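Local coordinates for aminopeptidase N family protein (Idiomarina loihiensis L2TR, PDB 4FGM), which probably works as a zinc-dependent aminopeptidase of the M61 family, trimming residues from the N-termini of peptides, at residues E176-H181 with A202-I207; I183-V188 with Y223-M228; F487-K492 with E507-A512. All blocks are in the same frame, centred on the assembly; numbering follows the deposited sequence.

Contact 1 (E176-H181 with A202-I207); sequences EEFIAH and ADLAKI
F178 carries its ring between its own backbone N and carbonyl carbon (chi1 62°), which drops the ring from the strand onto the helix, where L204 has swung CG beside its backbone N (chi1 -70°) and presents CB to the incoming ring. The two side chains cross at about a right angle: CZ of F178 ends 3.7 Å from CB of L204. The same ring reaches A205 with its CD2-CE2 side, CD2 lying 3.8 Å from CB of A205 and CE2 resting on the backbone there. Further along, the strand comes so close that the methyl of A205 is 4.1 Å from O of I179, and CB of A180 meets O of A205. Small residues thus allow strand and helix to run only 7.8 Å apart at their axes, inclined by 24°. Outside these segments, the F178 ring also meets the imidazole of H185 on the neighbouring strand, while L204 extends to L268 and C271 of helix 262-277, which bears the zinc ligands H273 and H277. The arrangement exemplifies helix-on-sheet packing: helix 197-215, the crossover of a beta-alpha-beta unit, spreads over the antiparallel edge strand 174-180 of a five-stranded mixed sheet.

Contact 2 (I183-V188 with Y223-M228); sequences IKHSLV and YTFLTM
S186 and F225 form the middle of a parallel strand pair in which the backbone polar atoms are paired in regular order. The amide of F225 meets O of S186 at 2.8 Å in an almost straight bond (174° at the hydrogen), and V188 N returns to O of F225 at 2.9 Å. On one side of this centre, Y223 N binds O of K184 and S186 N binds O of Y223; on the other, T227 N reaches O of V188 at 2.7 Å, a more bent bond. The intervening residues turn their backbones outward: H185 pairs with F178 and L187 with E176 on one flank, while T224 and L226 bond with T243 on the other.

The imidazole of H185 is gripped at both nitrogens. ND1 donates to O of I183 at 3.1 Å; that oxygen lies in the plane of the imidazole, while ND1 sits well above the carbonyl plane. NE2 is hydrogen-bonded to the hydroxyl of Y275, a residue between the zinc ligands H273 and H277. This fixes the ring's rotation and sets its CD2 3.7 Å from CB of Y223. With CG anti to the backbone N (chi1 -170°), Y223 places CE1 3.5 Å above the plane of the F225 ring, over its centre. On the sheet face bearing S186, T224 and V188, CG2 of T224 fits between CB of S186 and CG2 of V188, each 3.6 Å away.

The buried main-chain donors and acceptors are thus satisfied strand by strand, and the H185-Y275 bond ties the sheet to helix 262-277 through polar groups.

Contact 3 (F487-K492 with E507-A512); sequences FGAKYK and ESAYHA
This contact lies at the N-terminus of a short helix inside the C-terminal PDZ-like domain, where the turn leading into strand 489-494 meets the first turn of helix 508-512. The helix's early amides have no preceding turn to serve them, and the carbonyls of the neighbouring turn take that role. A509 N donates to O of F487 at 2.7 Å, the donor lying in the carbonyl plane and the bond fairly straight at 161°. One residue on, a water accepts from the amide of Y510 and donates a hydrogen bond to O of G488 at 2.8 Å, so that two consecutive amides are answered by two consecutive carbonyls, one directly and one through solvent.

Apolar packing adds to this: CB of A509 lies 3.8 Å from CB of A489. CB of S508 also rests against O of F487. The hydroxyl of S508 turns elsewhere, to the backbone N of Q564. Beyond the contact, the F487 ring meets W563 edge-to-face and touches I520 and L537, in the domain's interior.

E507, at the N-cap position, sends its chain back across the turn, extended beyond CG. Its OE1 forms a salt bridge to R342 at the end of helix 326-342, linking this domain to the helical part of the chain. The same OE1 of E507 lies just 3.0 Å from CA of G488, whose backbone takes a positive phi of 76°.

In the fold
Contacts 1 and 2 belong to one structural unit, with centres 10 Å apart. Strands 174-180 and 183-190 follow each other in the chain and are neighbours in the same five-stranded sheet. Along the chain the two contacts interleave: edge strand, next strand, crossover helix 197-215, then strand 222-230. Together they build a helix packed on a sheet, beside the helix that carries H273 and H277. Contact 3 comes later, on the opposite side of the chain's centre. Its centre is 46 Å from that of contact 1 and 44 Å from that of contact 2, consistent with a separate PDZ-like domain away from the zinc site.

Contact 1 (E176-H181 with A202-I207)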
ATOM      1  N   GLU A 176     -20.976   8.161  -5.431  1.00 47.73           N
ATOM      2  CA  GLU A 176     -21.852   8.271  -4.272  1.00 45.11           C
ATOM      3  C   GLU A 176     -21.202   9.205  -3.253  1.00 49.15           C
ATOM      4  O   GLU A 176     -20.144   8.906  -2.696  1.00 46.90           O
ATOM      5  CB  GLU A 176     -22.069   6.894  -3.640  1.00 45.71           C
ATOM      6  CG  GLU A 176     -23.105   6.861  -2.522  1.00 55.69           C
ATOM      7  CD  GLU A 176     -24.533   6.841  -3.040  1.00 69.58           C
ATOM      8  OE1 GLU A 176     -24.982   7.857  -3.611  1.00 79.66           O
ATOM      9  OE2 GLU A 176     -25.206   5.800  -2.876  1.00 71.00           O
ATOM     10  N   GLU A 177     -21.851  10.335  -3.013  1.00 51.35           N
ATOM     11  CA  GLU A 177     -21.354  11.327  -2.078  1.00 55.46           C
ATOM     12  C   GLU A 177     -21.845  11.092  -0.653  1.00 49.66           C
ATOM     13  O   GLU A 177     -22.888  10.488  -0.437  1.00 51.51           O
ATOM     14  CB  GLU A 177     -21.781  12.718  -2.551  1.00 63.26           C
ATOM     15  CG  GLU A 177     -20.635  13.594  -3.010  1.00 78.43           C
ATOM     16  CD  GLU A 177     -20.879  14.211  -4.370  1.00 90.37           C
ATOM     17  OE1 GLU A 177     -21.989  14.737  -4.595  1.00 95.10           O
ATOM     18  OE2 GLU A 177     -19.957  14.175  -5.213  1.00 93.04           O
ATOM     19  N   PHE A 178     -21.067  11.553   0.316  1.00 42.43           N
ATOM     20  CA  PHE A 178     -21.442  11.441   1.719  1.00 44.94           C
ATOM     21  C   PHE A 178     -20.689  12.476   2.542  1.00 43.57           C
ATOM     22  O   PHE A 178     -19.760  13.109   2.041  1.00 42.68           O
ATOM     23  CB  PHE A 178     -21.177  10.027   2.256  1.00 50.58           C
ATOM     24  CG  PHE A 178     -19.730   9.602   2.237  1.00 49.57           C
ATOM     25  CD1 PHE A 178     -19.144   9.118   1.071  1.00 46.47           C
ATOM     26  CD2 PHE A 178     -18.970   9.633   3.404  1.00 50.63           C
ATOM     27  CE1 PHE A 178     -17.834   8.641   1.075  1.00 45.95           C
ATOM     28  CE2 PHE A 178     -17.654   9.157   3.421  1.00 49.94           C
ATOM     29  CZ  PHE A 178     -17.083   8.667   2.253  1.00 44.16           C
ATOM     30  N   ILE A 179     -21.082  12.670   3.796  1.00 48.37           N
ATOM     31  CA  ILE A 179     -20.385  13.660   4.606  1.00 53.75           C
ATOM     32  C   ILE A 179     -19.909  13.123   5.946  1.00 54.04           C
ATOM     33  O   ILE A 179     -20.565  12.303   6.583  1.00 53.13           O
ATOM     34  CB  ILE A 179     -21.258  14.935   4.839  1.00 68.30           C
ATOM     35  CG1 ILE A 179     -22.217  14.725   6.007  1.00 79.00           C
ATOM     36  CG2 ILE A 179     -22.046  15.276   3.575  1.00 61.92           C
ATOM     37  CD1 ILE A 179     -21.772  15.427   7.284  1.00 88.39           C
ATOM     38  N   ALA A 180     -18.737  13.587   6.354  1.00 52.26           N
ATOM     39  CA  ALA A 180     -18.157  13.203   7.624  1.00 50.55           C
ATOM     40  C   ALA A 180     -17.730  14.519   8.266  1.00 52.63           C
ATOM     41  O   ALA A 180     -16.898  15.246   7.712  1.00 53.27           O
ATOM     42  CB  ALA A 180     -16.955  12.287   7.404  1.00 47.12           C
ATOM     43  N   HIS A 181     -18.315  14.829   9.422  1.00 55.29           N
ATOM     44  CA  HIS A 181     -18.024  16.067  10.137  1.00 59.37           C
ATOM     45  C   HIS A 181     -18.076  17.288   9.230  1.00 56.08           C
ATOM     46  O   HIS A 181     -17.129  18.068   9.171  1.00 61.19           O
ATOM     47  CB  HIS A 181     -16.657  15.992  10.815  1.00 72.54           C
ATOM     48  CG  HIS A 181     -16.644  15.136  12.037  1.00 87.76           C
ATOM     49  ND1 HIS A 181     -17.780  14.525  12.530  1.00 93.98           N
ATOM     50  CD2 HIS A 181     -15.640  14.788  12.875  1.00 91.94           C
ATOM     51  CE1 HIS A 181     -17.474  13.841  13.615  1.00 96.71           C
ATOM     52  NE2 HIS A 181     -16.180  13.983  13.847  1.00 96.05           N
ATOM     53  N   ALA A 202     -21.994   4.560   3.887  1.00 44.47           N
ATOM     54  CA  ALA A 202     -22.386   4.751   5.277  1.00 44.11           C
ATOM     55  C   ALA A 202     -21.260   4.263   6.188  1.00 47.64           C
ATOM     56  O   ALA A 202     -20.962   4.897   7.204  1.00 49.41           O
ATOM     57  CB  ALA A 202     -23.671   3.991   5.573  1.00 39.18           C
ATOM     58  N   ASP A 203     -20.630   3.140   5.834  1.00 41.03           N
ATOM     59  CA  ASP A 203     -19.528   2.640   6.649  1.00 45.25           C
ATOM     60  C   ASP A 203     -18.303   3.553   6.537  1.00 46.53           C
ATOM     61  O   ASP A 203     -17.610   3.794   7.535  1.00 46.40           O
ATOM     62  CB  ASP A 203     -19.147   1.208   6.252  1.00 41.99           C
ATOM     63  CG  ASP A 203     -20.186   0.189   6.683  1.00 50.56           C
ATOM     64  OD1 ASP A 203     -20.931   0.475   7.646  1.00 54.34           O
ATOM     65  OD2 ASP A 203     -20.249  -0.900   6.071  1.00 52.35           O
ATOM     66  N   LEU A 204     -18.033   4.063   5.334  1.00 35.59           N
ATOM     67  CA  LEU A 204     -16.890   4.952   5.155  1.00 40.61           C
ATOM     68  C   LEU A 204     -17.085   6.220   5.992  1.00 44.26           C
ATOM     69  O   LEU A 204     -16.125   6.751   6.571  1.00 40.97           O
ATOM     70  CB  LEU A 204     -16.697   5.309   3.675  1.00 39.26           C
ATOM     71  CG  LEU A 204     -16.200   4.169   2.770  1.00 45.64           C
ATOM     72  CD1 LEU A 204     -16.080   4.655   1.320  1.00 41.40           C
ATOM     73  CD2 LEU A 204     -14.842   3.662   3.283  1.00 41.10           C
ATOM     74  N   ALA A 205     -18.327   6.694   6.064  1.00 43.72           N
ATOM     75  CA  ALA A 205     -18.635   7.886   6.847  1.00 45.87           C
ATOM     76  C   ALA A 205     -18.227   7.639   8.297  1.00 46.19           C
ATOM     77  O   ALA A 205     -17.641   8.510   8.938  1.00 48.85           O
ATOM     78  CB  ALA A 205     -20.126   8.213   6.769  1.00 39.61           C
ATOM     79  N   LYS A 206     -18.535   6.450   8.808  1.00 40.02           N
ATOM     80  CA  LYS A 206     -18.178   6.106  10.177  1.00 47.51           C
ATOM     81  C   LYS A 206     -16.667   6.083  10.351  1.00 51.28           C
ATOM     82  O   LYS A 206     -16.127   6.727  11.256  1.00 49.96           O
ATOM     83  CB  LYS A 206     -18.777   4.748  10.578  1.00 43.55           C
ATOM     84  CG  LYS A 206     -20.155   4.860  11.207  1.00 50.17           C
ATOM     85  CD  LYS A 206     -20.602   3.567  11.883  1.00 61.52           C
ATOM     86  CE  LYS A 206     -21.238   2.596  10.902  1.00 63.89           C
ATOM     87  NZ  LYS A 206     -21.741   1.373  11.597  1.00 70.98           N
ATOM     88  N   ILE A 207     -15.983   5.341   9.487  1.00 47.86           N
ATOM     89  CA  ILE A 207     -14.533   5.263   9.565  1.00 48.93           C
ATOM     90  C   ILE A 207     -13.917   6.664   9.497  1.00 49.41           C
ATOM     91  O   ILE A 207     -13.082   7.029  10.330  1.00 49.52           O
ATOM     92  CB  ILE A 207     -13.968   4.408   8.418  1.00 47.86           C
ATOM     93  CG1 ILE A 207     -14.448   2.961   8.574  1.00 49.15           C
ATOM     94  CG2 ILE A 207     -12.456   4.486   8.402  1.00 41.19           C
ATOM     95  CD1 ILE A 207     -14.189   2.089   7.365  1.00 43.14           C
TER

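Contact 2 (I183-V188 with Y223-M228)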
ATOM      1  N   ILE A 183     -17.678  17.613   6.177  1.00 50.67           N
ATOM      2  CA  ILE A 183     -16.806  17.620   5.010  1.00 51.67           C
ATOM      3  C   ILE A 183     -17.356  16.693   3.925  1.00 51.41           C
ATOM      4  O   ILE A 183     -17.838  15.596   4.221  1.00 56.03           O
ATOM      5  CB  ILE A 183     -15.364  17.205   5.397  1.00 46.93           C
ATOM      6  CG1 ILE A 183     -14.804  18.209   6.413  1.00 40.11           C
ATOM      7  CG2 ILE A 183     -14.472  17.157   4.153  1.00 45.65           C
ATOM      8  CD1 ILE A 183     -13.323  18.022   6.745  1.00 40.80           C
ATOM      9  N   LYS A 184     -17.311  17.144   2.674  1.00 48.90           N
ATOM     10  CA  LYS A 184     -17.814  16.331   1.568  1.00 50.82           C
ATOM     11  C   LYS A 184     -16.832  15.239   1.163  1.00 48.68           C
ATOM     12  O   LYS A 184     -15.637  15.486   1.008  1.00 43.79           O
ATOM     13  CB  LYS A 184     -18.122  17.192   0.342  1.00 54.93           C
ATOM     14  CG  LYS A 184     -19.285  18.146   0.518  1.00 71.01           C
ATOM     15  CD  LYS A 184     -19.799  18.634  -0.825  1.00 77.83           C
ATOM     16  CE  LYS A 184     -20.834  19.725  -0.640  1.00 81.53           C
ATOM     17  NZ  LYS A 184     -21.861  19.328   0.360  1.00 82.87           N
ATOM     18  N   HIS A 185     -17.359  14.031   0.995  1.00 46.57           N
ATOM     19  CA  HIS A 185     -16.574  12.870   0.594  1.00 44.42           C
ATOM     20  C   HIS A 185     -17.241  12.205  -0.602  1.00 42.92           C
ATOM     21  O   HIS A 185     -18.443  12.359  -0.823  1.00 42.53           O
ATOM     22  CB  HIS A 185     -16.481  11.853   1.738  1.00 37.59           C
ATOM     23  CG  HIS A 185     -15.570  12.266   2.851  1.00 47.14           C
ATOM     24  ND1 HIS A 185     -15.870  13.294   3.722  1.00 48.30           N
ATOM     25  CD2 HIS A 185     -14.368  11.781   3.243  1.00 49.48           C
ATOM     26  CE1 HIS A 185     -14.893  13.421   4.603  1.00 47.90           C
ATOM     27  NE2 HIS A 185     -13.969  12.515   4.335  1.00 48.63           N
ATOM     28  N   SER A 186     -16.454  11.457  -1.365  1.00 43.14           N
ATOM     29  CA  SER A 186     -16.962  10.757  -2.539  1.00 43.35           C
ATOM     30  C   SER A 186     -16.350   9.376  -2.695  1.00 42.00           C
ATOM     31  O   SER A 186     -15.155   9.176  -2.455  1.00 40.28           O
ATOM     32  CB  SER A 186     -16.665  11.546  -3.820  1.00 41.87           C
ATOM     33  OG  SER A 186     -17.374  12.769  -3.858  1.00 60.66           O
ATOM     34  N   LEU A 187     -17.186   8.424  -3.079  1.00 41.26           N
ATOM     35  CA  LEU A 187     -16.727   7.082  -3.355  1.00 39.01           C
ATOM     36  C   LEU A 187     -16.964   6.990  -4.851  1.00 41.15           C
ATOM     37  O   LEU A 187     -18.093   7.164  -5.311  1.00 41.16           O
ATOM     38  CB  LEU A 187     -17.561   6.023  -2.635  1.00 36.57           C
ATOM     39  CG  LEU A 187     -17.213   4.602  -3.120  1.00 36.22           C
ATOM     40  CD1 LEU A 187     -15.741   4.298  -2.841  1.00 34.48           C
ATOM     41  CD2 LEU A 187     -18.106   3.586  -2.443  1.00 36.71           C
ATOM     42  N   VAL A 188     -15.901   6.748  -5.610  1.00 34.16           N
ATOM     43  CA  VAL A 188     -16.016   6.654  -7.061  1.00 31.72           C
ATOM     44  C   VAL A 188     -15.575   5.285  -7.543  1.00 39.56           C
ATOM     45  O   VAL A 188     -14.502   4.803  -7.172  1.00 40.90           O
ATOM     46  CB  VAL A 188     -15.152   7.731  -7.751  1.00 29.34           C
ATOM     47  CG1 VAL A 188     -15.345   7.668  -9.263  1.00 27.02           C
ATOM     48  CG2 VAL A 188     -15.515   9.096  -7.217  1.00 28.83           C
ATOM     49  N   TYR A 223     -12.750  15.020   0.134  1.00 40.56           N
ATOM     50  CA  TYR A 223     -11.939  13.841  -0.125  1.00 41.90           C
ATOM     51  C   TYR A 223     -12.630  12.848  -1.057  1.00 41.96           C
ATOM     52  O   TYR A 223     -13.842  12.634  -0.964  1.00 43.00           O
ATOM     53  CB  TYR A 223     -11.571  13.181   1.203  1.00 39.93           C
ATOM     54  CG  TYR A 223     -10.536  12.088   1.088  1.00 44.08           C
ATOM     55  CD1 TYR A 223     -10.897  10.792   0.721  1.00 38.99           C
ATOM     56  CD2 TYR A 223      -9.193  12.351   1.353  1.00 41.23           C
ATOM     57  CE1 TYR A 223      -9.949   9.785   0.628  1.00 36.87           C
ATOM     58  CE2 TYR A 223      -8.235  11.349   1.258  1.00 32.60           C
ATOM     59  CZ  TYR A 223      -8.621  10.065   0.900  1.00 38.13           C
ATOM     60  OH  TYR A 223      -7.685   9.058   0.861  1.00 44.79           O
ATOM     61  N   THR A 224     -11.850  12.244  -1.952  1.00 39.02           N
ATOM     62  CA  THR A 224     -12.400  11.297  -2.918  1.00 40.85           C
ATOM     63  C   THR A 224     -11.680   9.960  -2.956  1.00 36.80           C
ATOM     64  O   THR A 224     -10.450   9.904  -3.058  1.00 42.51           O
ATOM     65  CB  THR A 224     -12.334  11.851  -4.350  1.00 43.77           C
ATOM     66  OG1 THR A 224     -12.597  13.259  -4.339  1.00 49.11           O
ATOM     67  CG2 THR A 224     -13.365  11.137  -5.231  1.00 41.64           C
ATOM     68  N   PHE A 225     -12.454   8.883  -2.893  1.00 40.72           N
ATOM     69  CA  PHE A 225     -11.892   7.537  -2.963  1.00 43.35           C
ATOM     70  C   PHE A 225     -12.046   7.064  -4.407  1.00 37.96           C
ATOM     71  O   PHE A 225     -13.125   6.614  -4.798  1.00 39.65           O
ATOM     72  CB  PHE A 225     -12.643   6.585  -2.029  1.00 41.20           C
ATOM     73  CG  PHE A 225     -12.401   6.837  -0.568  1.00 40.67           C
ATOM     74  CD1 PHE A 225     -13.219   7.703   0.151  1.00 37.74           C
ATOM     75  CD2 PHE A 225     -11.358   6.202   0.094  1.00 41.34           C
ATOM     76  CE1 PHE A 225     -13.007   7.917   1.523  1.00 34.88           C
ATOM     77  CE2 PHE A 225     -11.141   6.410   1.452  1.00 36.83           C
ATOM     78  CZ  PHE A 225     -11.963   7.274   2.167  1.00 40.39           C
ATOM     79  N   LEU A 226     -10.980   7.199  -5.201  1.00 35.21           N
ATOM     80  CA  LEU A 226     -11.009   6.793  -6.607  1.00 36.27           C
ATOM     81  C   LEU A 226     -10.755   5.292  -6.670  1.00 44.01           C
ATOM     82  O   LEU A 226      -9.660   4.820  -6.354  1.00 48.09           O
ATOM     83  CB  LEU A 226      -9.944   7.553  -7.399  1.00 36.91           C
ATOM     84  CG  LEU A 226     -10.014   9.077  -7.256  1.00 42.12           C
ATOM     85  CD1 LEU A 226      -8.913   9.719  -8.104  1.00 42.82           C
ATOM     86  CD2 LEU A 226     -11.390   9.586  -7.689  1.00 39.90           C
ATOM     87  N   THR A 227     -11.765   4.548  -7.103  1.00 38.16           N
ATOM     88  CA  THR A 227     -11.661   3.100  -7.122  1.00 39.62           C
ATOM     89  C   THR A 227     -11.831   2.379  -8.441  1.00 42.09           C
ATOM     90  O   THR A 227     -12.860   2.499  -9.100  1.00 41.05           O
ATOM     91  CB  THR A 227     -12.690   2.491  -6.137  1.00 37.73           C
ATOM     92  OG1 THR A 227     -12.551   3.124  -4.860  1.00 41.65           O
ATOM     93  CG2 THR A 227     -12.469   0.996  -5.977  1.00 33.80           C
HETATM   94  N   MSE A 228     -10.809   1.619  -8.813  1.00 36.92           N
HETATM   95  CA  MSE A 228     -10.861   0.794 -10.011  1.00 42.99           C
HETATM   96  C   MSE A 228     -11.221  -0.611  -9.510  1.00 40.52           C
HETATM   97  O   MSE A 228     -10.570  -1.159  -8.605  1.00 39.04           O
HETATM   98  CB  MSE A 228      -9.511   0.780 -10.727  1.00 44.04           C
HETATM   99  CG  MSE A 228      -9.272   2.007 -11.570  1.00 54.85           C
HETATM  100 SE   MSE A 228      -7.502   2.032 -12.327  1.00 59.86          SE
HETATM  101  CE  MSE A 228      -6.528   2.450 -10.707  1.00 45.97           C
TER

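Contact 3 (F487-K492 with E507-A512)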
ATOM      1  N   PHE A 487       5.927 -28.731   4.702  1.00 41.59           N
ATOM      2  CA  PHE A 487       7.105 -28.532   3.885  1.00 44.55           C
ATOM      3  C   PHE A 487       8.055 -27.485   4.391  1.00 44.25           C
ATOM      4  O   PHE A 487       9.264 -27.600   4.200  1.00 47.03           O
ATOM      5  CB  PHE A 487       6.695 -28.152   2.465  1.00 43.01           C
ATOM      6  CG  PHE A 487       6.141 -29.292   1.675  1.00 42.36           C
ATOM      7  CD1 PHE A 487       6.984 -30.270   1.170  1.00 40.64           C
ATOM      8  CD2 PHE A 487       4.778 -29.378   1.418  1.00 45.96           C
ATOM      9  CE1 PHE A 487       6.475 -31.322   0.424  1.00 47.29           C
ATOM     10  CE2 PHE A 487       4.260 -30.429   0.672  1.00 45.97           C
ATOM     11  CZ  PHE A 487       5.108 -31.397   0.172  1.00 46.84           C
ATOM     12  N   GLY A 488       7.517 -26.472   5.053  1.00 44.40           N
ATOM     13  CA  GLY A 488       8.363 -25.381   5.482  1.00 40.37           C
ATOM     14  C   GLY A 488       8.573 -24.622   4.177  1.00 44.25           C
ATOM     15  O   GLY A 488       9.669 -24.155   3.869  1.00 49.10           O
ATOM     16  N   ALA A 489       7.496 -24.529   3.398  1.00 42.00           N
ATOM     17  CA  ALA A 489       7.514 -23.857   2.109  1.00 47.38           C
ATOM     18  C   ALA A 489       6.102 -23.534   1.626  1.00 46.99           C
ATOM     19  O   ALA A 489       5.174 -24.326   1.803  1.00 46.03           O
ATOM     20  CB  ALA A 489       8.223 -24.739   1.072  1.00 40.52           C
ATOM     21  N   LYS A 490       5.936 -22.371   1.013  1.00 50.19           N
ATOM     22  CA  LYS A 490       4.632 -21.998   0.486  1.00 48.37           C
ATOM     23  C   LYS A 490       4.517 -22.553  -0.931  1.00 43.81           C
ATOM     24  O   LYS A 490       5.520 -22.719  -1.618  1.00 43.44           O
ATOM     25  CB  LYS A 490       4.465 -20.479   0.465  1.00 48.15           C
ATOM     26  CG  LYS A 490       4.173 -19.857   1.820  1.00 53.77           C
ATOM     27  CD  LYS A 490       3.952 -18.364   1.684  1.00 66.84           C
ATOM     28  CE  LYS A 490       2.823 -18.066   0.711  1.00 81.04           C
ATOM     29  NZ  LYS A 490       2.685 -16.609   0.450  1.00 87.36           N
ATOM     30  N   TYR A 491       3.296 -22.847  -1.365  1.00 39.23           N
ATOM     31  CA  TYR A 491       3.094 -23.383  -2.695  1.00 38.11           C
ATOM     32  C   TYR A 491       1.710 -23.096  -3.238  1.00 45.03           C
ATOM     33  O   TYR A 491       0.786 -22.765  -2.492  1.00 45.82           O
ATOM     34  CB  TYR A 491       3.348 -24.892  -2.691  1.00 38.87           C
ATOM     35  CG  TYR A 491       2.477 -25.684  -1.740  1.00 39.43           C
ATOM     36  CD1 TYR A 491       1.190 -26.088  -2.104  1.00 44.23           C
ATOM     37  CD2 TYR A 491       2.932 -26.015  -0.462  1.00 43.11           C
ATOM     38  CE1 TYR A 491       0.377 -26.804  -1.214  1.00 42.92           C
ATOM     39  CE2 TYR A 491       2.131 -26.725   0.432  1.00 41.99           C
ATOM     40  CZ  TYR A 491       0.859 -27.117   0.053  1.00 43.95           C
ATOM     41  OH  TYR A 491       0.076 -27.822   0.939  1.00 50.04           O
ATOM     42  N   LYS A 492       1.588 -23.220  -4.552  1.00 46.53           N
ATOM     43  CA  LYS A 492       0.334 -23.016  -5.253  1.00 49.98           C
ATOM     44  C   LYS A 492      -0.037 -24.380  -5.834  1.00 47.54           C
ATOM     45  O   LYS A 492       0.634 -24.880  -6.745  1.00 43.42           O
ATOM     46  CB  LYS A 492       0.527 -21.976  -6.366  1.00 60.73           C
ATOM     47  CG  LYS A 492      -0.600 -21.891  -7.381  1.00 70.96           C
ATOM     48  CD  LYS A 492      -1.943 -21.664  -6.724  1.00 82.37           C
ATOM     49  CE  LYS A 492      -3.052 -21.656  -7.764  1.00 88.64           C
ATOM     50  NZ  LYS A 492      -4.340 -22.146  -7.196  1.00 86.99           N
ATOM     51  N   GLU A 507      14.310 -25.637   7.055  1.00 47.70           N
ATOM     52  CA  GLU A 507      13.149 -26.489   7.299  1.00 43.92           C
ATOM     53  C   GLU A 507      13.084 -27.696   6.340  1.00 44.68           C
ATOM     54  O   GLU A 507      14.012 -27.916   5.557  1.00 43.15           O
ATOM     55  CB  GLU A 507      11.872 -25.639   7.276  1.00 44.37           C
ATOM     56  CG  GLU A 507      11.818 -24.692   8.483  1.00 45.31           C
ATOM     57  CD  GLU A 507      10.512 -23.929   8.617  1.00 52.15           C
ATOM     58  OE1 GLU A 507       9.472 -24.423   8.139  1.00 52.25           O
ATOM     59  OE2 GLU A 507      10.524 -22.836   9.227  1.00 55.76           O
ATOM     60  N   SER A 508      12.008 -28.477   6.405  1.00 41.24           N
ATOM     61  CA  SER A 508      11.877 -29.692   5.583  1.00 40.99           C
ATOM     62  C   SER A 508      12.215 -29.601   4.089  1.00 40.69           C
ATOM     63  O   SER A 508      13.100 -30.306   3.608  1.00 41.20           O
ATOM     64  CB  SER A 508      10.478 -30.284   5.757  1.00 41.69           C
ATOM     65  OG  SER A 508      10.252 -30.604   7.121  1.00 43.81           O
ATOM     66  N   ALA A 509      11.507 -28.750   3.359  1.00 31.26           N
ATOM     67  CA  ALA A 509      11.750 -28.586   1.932  1.00 34.16           C
ATOM     68  C   ALA A 509      13.206 -28.213   1.689  1.00 36.84           C
ATOM     69  O   ALA A 509      13.869 -28.726   0.780  1.00 35.76           O
ATOM     70  CB  ALA A 509      10.841 -27.505   1.378  1.00 31.25           C
ATOM     71  N   TYR A 510      13.701 -27.314   2.520  1.00 33.79           N
ATOM     72  CA  TYR A 510      15.065 -26.844   2.412  1.00 34.97           C
ATOM     73  C   TYR A 510      16.102 -27.963   2.448  1.00 43.03           C
ATOM     74  O   TYR A 510      17.031 -27.992   1.636  1.00 38.29           O
ATOM     75  CB  TYR A 510      15.317 -25.845   3.533  1.00 39.60           C
ATOM     76  CG  TYR A 510      16.758 -25.489   3.720  1.00 43.05           C
ATOM     77  CD1 TYR A 510      17.563 -26.208   4.598  1.00 43.43           C
ATOM     78  CD2 TYR A 510      17.322 -24.430   3.021  1.00 37.68           C
ATOM     79  CE1 TYR A 510      18.897 -25.871   4.777  1.00 42.76           C
ATOM     80  CE2 TYR A 510      18.651 -24.087   3.190  1.00 41.16           C
ATOM     81  CZ  TYR A 510      19.436 -24.810   4.073  1.00 49.29           C
ATOM     82  OH  TYR A 510      20.748 -24.455   4.278  1.00 49.63           O
ATOM     83  N   HIS A 511      15.946 -28.890   3.383  1.00 36.32           N
ATOM     84  CA  HIS A 511      16.904 -29.984   3.509  1.00 39.48           C
ATOM     85  C   HIS A 511      16.829 -31.002   2.398  1.00 43.23           C
ATOM     86  O   HIS A 511      17.813 -31.678   2.104  1.00 45.04           O
ATOM     87  CB  HIS A 511      16.728 -30.667   4.856  1.00 38.84           C
ATOM     88  CG  HIS A 511      17.291 -29.872   5.985  1.00 45.99           C
ATOM     89  ND1 HIS A 511      18.647 -29.730   6.183  1.00 47.89           N
ATOM     90  CD2 HIS A 511      16.688 -29.103   6.922  1.00 50.45           C
ATOM     91  CE1 HIS A 511      18.855 -28.904   7.193  1.00 48.88           C
ATOM     92  NE2 HIS A 511      17.682 -28.509   7.659  1.00 49.64           N
ATOM     93  N   ALA A 512      15.659 -31.103   1.779  1.00 39.96           N
ATOM     94  CA  ALA A 512      15.461 -32.043   0.695  1.00 40.53           C
ATOM     95  C   ALA A 512      16.046 -31.494  -0.603  1.00 39.91           C
ATOM     96  O   ALA A 512      16.307 -32.240  -1.538  1.00 40.03           O
ATOM     97  CB  ALA A 512      13.975 -32.328   0.536  1.00 35.26           C
TER
HETATM   98  O   HOH W   1      12.072 -25.642   3.894  1.00 38.37           O